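Local coordinates for putative cytoplasmic protein (Salmonella typhimurium, PDB 2GK3) that is of unknown function but assembles into a hexamer and is probably related to class I glutamine amidotransferases, at residues I83-F91 with L128-Y139. Sequence-based numbering, arbitrary orientation.
Sequences ISDIGSNTF and LSFMGIEAKANY
The Tyr139 ring lies with one face against Ser88, whose CB sits 3.9 Å from the ring centroid, 18° off the normal, in a CH-pi contact displaced toward the rim. At the ring's edge Tyr139 OH donates to Ile86 O over 2.6 Å, reaching it 30° out of the carbonyl plane. Tyr139 OH also lies at the edge of the Phe91 ring, near its plane and 3.3 Å from Phe91 CE1. Ile83 CG2 also approaches the phenol end. Ser88 grips Ala137 O twice: its N-H comes in the carbonyl plane on a lone pair, while OG, set between backbone N and carbonyl carbon (chi1 60°), bonds at 2.7 Å from a tilted position. Gly87 brings the two backbones together here, its CA 4.0 Å from Ala137 CA. In what is probably a class I glutamine amidotransferase-like fold, the loop leaving parallel strand 80-84 is thereby joined to the long excursion after neighbouring strand 120-124. Nearer the strand end, Asp85 OD1 accepts from Leu128 N at 2.8 Å, and Asp85 N donates to Ser129 OG, which is also hydrogen-bonded to Ile124 O. Water 2 links Ser88 OG, Asn89 OD1 and Asn138 ND2. Around Asn89 and Lys136 other subunits close in: Asn89 ND2 bonds Asp31 of a second subunit, and Lys136 forms a salt bridge with Glu134 of a third.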
loop_
_atom_site.group_PDB
_atom_site.type_symbol
_atom_site.label_atom_id
_atom_site.label_comp_id
_atom_site.label_asym_id
_atom_site.label_seq_id
_atom_site.Cartn_x
_atom_site.Cartn_y
_atom_site.Cartn_z
ATOM N N ILE E 83 19.260 4.699 20.891
ATOM C CA ILE E 83 18.611 4.488 19.601
ATOM C C ILE E 83 18.024 3.075 19.586
ATOM O O ILE E 83 18.730 2.095 19.824
ATOM C CB ILE E 83 19.608 4.651 18.420
ATOM C CG1 ILE E 83 20.266 6.037 18.444
ATOM C CG2 ILE E 83 18.927 4.342 17.070
ATOM C CD1 ILE E 83 21.474 6.193 17.473
ATOM N N SER E 84 16.731 2.971 19.305
ATOM C CA SER E 84 16.061 1.689 19.322
ATOM C C SER E 84 14.964 1.613 18.256
ATOM O O SER E 84 14.073 2.461 18.202
ATOM C CB SER E 84 15.516 1.395 20.727
ATOM O OG SER E 84 14.984 0.078 20.785
ATOM N N ASP E 85 15.043 0.582 17.410
ATOM C CA ASP E 85 14.067 0.360 16.327
ATOM C C ASP E 85 13.789 1.611 15.493
ATOM O O ASP E 85 12.644 1.910 15.153
ATOM C CB ASP E 85 12.753 -0.250 16.864
ATOM C CG ASP E 85 12.507 -1.673 16.369
ATOM O OD1 ASP E 85 13.098 -2.066 15.350
ATOM O OD2 ASP E 85 11.691 -2.398 16.984
ATOM N N ILE E 86 14.855 2.343 15.176
ATOM C CA ILE E 86 14.799 3.401 14.178
ATOM C C ILE E 86 16.002 3.297 13.214
ATOM O O ILE E 86 17.149 3.256 13.633
ATOM C CB ILE E 86 14.618 4.812 14.846
ATOM C CG1 ILE E 86 14.710 5.951 13.822
ATOM C CG2 ILE E 86 15.618 5.021 15.982
ATOM C CD1 ILE E 86 14.406 7.334 14.440
ATOM N N GLY E 87 15.719 3.232 11.916
ATOM C CA GLY E 87 16.772 3.038 10.928
ATOM C C GLY E 87 17.618 4.276 10.632
ATOM O O GLY E 87 17.247 5.423 10.977
ATOM N N SER E 88 18.762 4.043 9.986
ATOM C CA SER E 88 19.678 5.141 9.632
ATOM C C SER E 88 19.062 6.156 8.660
ATOM O O SER E 88 19.353 7.350 8.739
ATOM C CB SER E 88 20.980 4.574 9.069
ATOM O OG SER E 88 20.743 3.813 7.910
ATOM N N ASN E 89 18.195 5.675 7.767
ATOM C CA ASN E 89 17.520 6.511 6.780
ATOM C C ASN E 89 16.729 7.621 7.456
ATOM O O ASN E 89 16.654 8.736 6.929
ATOM C CB ASN E 89 16.580 5.680 5.903
ATOM C CG ASN E 89 17.314 4.789 4.895
ATOM O OD1 ASN E 89 18.445 5.065 4.492
ATOM N ND2 ASN E 89 16.645 3.735 4.453
ATOM N N THR E 90 16.159 7.336 8.625
ATOM C CA THR E 90 15.345 8.339 9.323
ATOM C C THR E 90 16.191 9.543 9.737
ATOM O O THR E 90 15.776 10.684 9.521
ATOM C CB THR E 90 14.527 7.768 10.523
ATOM O OG1 THR E 90 13.620 6.779 10.033
ATOM C CG2 THR E 90 13.711 8.882 11.219
ATOM N N PHE E 91 17.376 9.274 10.291
ATOM C CA PHE E 91 18.343 10.312 10.649
ATOM C C PHE E 91 18.941 11.048 9.442
ATOM O O PHE E 91 19.057 12.262 9.447
ATOM C CB PHE E 91 19.466 9.699 11.447
ATOM C CG PHE E 91 19.067 9.250 12.814
ATOM C CD1 PHE E 91 18.882 7.897 13.084
ATOM C CD2 PHE E 91 18.900 10.173 13.847
ATOM C CE1 PHE E 91 18.527 7.455 14.350
ATOM C CE2 PHE E 91 18.537 9.732 15.134
ATOM C CZ PHE E 91 18.358 8.354 15.374
ATOM N N LEU E 128 14.544 -2.623 12.991
ATOM C CA LEU E 128 15.108 -1.357 12.453
ATOM C C LEU E 128 16.315 -0.844 13.219
ATOM O O LEU E 128 16.573 0.347 13.292
ATOM C CB LEU E 128 14.016 -0.276 12.196
ATOM C CG LEU E 128 13.627 -0.800 10.810
ATOM C CD1 LEU E 128 12.248 -1.424 10.662
ATOM C CD2 LEU E 128 14.082 -0.003 9.575
ATOM N N SER E 129 17.037 -1.795 13.800
ATOM C CA SER E 129 18.330 -1.556 14.416
ATOM C C SER E 129 19.417 -2.356 13.662
ATOM O O SER E 129 19.110 -3.322 12.948
ATOM C CB SER E 129 18.276 -1.993 15.878
ATOM O OG SER E 129 17.515 -1.098 16.677
ATOM N N PHE E 130 20.675 -1.936 13.839
ATOM C CA PHE E 130 21.851 -2.576 13.244
ATOM C C PHE E 130 21.659 -2.728 11.737
ATOM O O PHE E 130 21.555 -1.708 11.021
ATOM C CB PHE E 130 22.201 -3.877 13.990
ATOM C CG PHE E 130 22.527 -3.643 15.449
ATOM C CD1 PHE E 130 23.683 -2.953 15.810
ATOM C CD2 PHE E 130 21.639 -4.052 16.456
ATOM C CE1 PHE E 130 23.971 -2.688 17.176
ATOM C CE2 PHE E 130 21.908 -3.794 17.811
ATOM C CZ PHE E 130 23.064 -3.113 18.177
HETATM N N MSE E 131 21.604 -3.956 11.225
HETATM C CA MSE E 131 21.169 -4.104 9.828
HETATM C C MSE E 131 19.675 -4.355 9.785
HETATM O O MSE E 131 18.964 -3.721 9.021
HETATM C CB MSE E 131 21.959 -5.194 9.068
HETATM C CG MSE E 131 23.390 -4.813 8.808
HETATM SE SE MSE E 131 23.506 -3.223 7.603
HETATM C CE MSE E 131 24.228 -4.177 6.020
ATOM N N GLY E 132 19.211 -5.281 10.618
ATOM C CA GLY E 132 17.796 -5.563 10.779
ATOM C C GLY E 132 17.120 -6.276 9.628
ATOM O O GLY E 132 17.776 -6.856 8.748
ATOM N N ILE E 133 15.793 -6.232 9.637
ATOM C CA ILE E 133 14.998 -6.943 8.633
ATOM C C ILE E 133 15.261 -6.415 7.223
ATOM O O ILE E 133 15.206 -5.197 6.974
ATOM C CB ILE E 133 13.454 -6.989 8.954
ATOM C CG1 ILE E 133 12.779 -8.037 8.036
ATOM C CG2 ILE E 133 12.825 -5.573 8.880
ATOM C CD1 ILE E 133 11.404 -8.467 8.426
ATOM N N GLU E 134 15.563 -7.350 6.321
ATOM C CA GLU E 134 16.011 -7.035 4.965
ATOM C C GLU E 134 17.184 -6.029 4.900
ATOM O O GLU E 134 17.406 -5.410 3.866
ATOM C CB GLU E 134 14.837 -6.559 4.105
ATOM C CG GLU E 134 13.695 -7.581 3.910
ATOM C CD GLU E 134 12.592 -7.049 2.990
ATOM O OE1 GLU E 134 11.409 -7.463 3.162
ATOM O OE2 GLU E 134 12.903 -6.198 2.097
ATOM N N ALA E 135 17.930 -5.880 5.992
ATOM C CA ALA E 135 19.077 -4.935 6.077
ATOM C C ALA E 135 18.666 -3.452 5.922
ATOM O O ALA E 135 19.470 -2.611 5.517
ATOM C CB ALA E 135 20.199 -5.321 5.072
ATOM N N LYS E 136 17.419 -3.143 6.260
ATOM C CA LYS E 136 16.862 -1.806 6.076
ATOM C C LYS E 136 17.434 -0.749 7.021
ATOM O O LYS E 136 17.516 0.442 6.641
ATOM C CB LYS E 136 15.335 -1.843 6.254
ATOM C CG LYS E 136 14.571 -2.412 5.054
ATOM C CD LYS E 136 13.100 -2.556 5.383
ATOM C CE LYS E 136 12.331 -3.210 4.244
ATOM N NZ LYS E 136 12.049 -2.230 3.171
ATOM N N ALA E 137 17.766 -1.164 8.248
ATOM C CA ALA E 137 18.328 -0.251 9.252
ATOM C C ALA E 137 19.646 0.277 8.731
ATOM O O ALA E 137 19.973 1.450 8.949
ATOM C CB ALA E 137 18.513 -0.932 10.592
ATOM N N ASN E 138 20.380 -0.608 8.028
ATOM C CA ASN E 138 21.507 -0.235 7.184
ATOM C C ASN E 138 22.670 0.515 7.866
ATOM O O ASN E 138 23.432 1.205 7.191
ATOM C CB ASN E 138 20.993 0.599 6.001
ATOM C CG ASN E 138 22.027 0.740 4.899
ATOM O OD1 ASN E 138 22.645 -0.249 4.480
ATOM N ND2 ASN E 138 22.224 1.958 4.426
ATOM N N TYR E 139 22.824 0.358 9.175
ATOM C CA TYR E 139 23.775 1.154 9.933
ATOM C C TYR E 139 25.244 0.944 9.560
ATOM O O TYR E 139 26.074 1.840 9.783
ATOM C CB TYR E 139 23.555 0.965 11.436
ATOM C CG TYR E 139 22.453 1.856 11.975
ATOM C CD1 TYR E 139 21.161 1.357 12.221
ATOM C CD2 TYR E 139 22.698 3.206 12.230
ATOM C CE1 TYR E 139 20.151 2.190 12.735
ATOM C CE2 TYR E 139 21.699 4.041 12.699
ATOM C CZ TYR E 139 20.433 3.539 12.956
ATOM O OH TYR E 139 19.470 4.422 13.434
HETATM O O HOH W 1 17.880 1.618 15.895
HETATM O O HOH W 2 21.070 4.406 5.432
HETATM O O HOH W 3 17.302 2.988 7.647
HETATM O O HOH W 4 17.600 1.093 4.036
#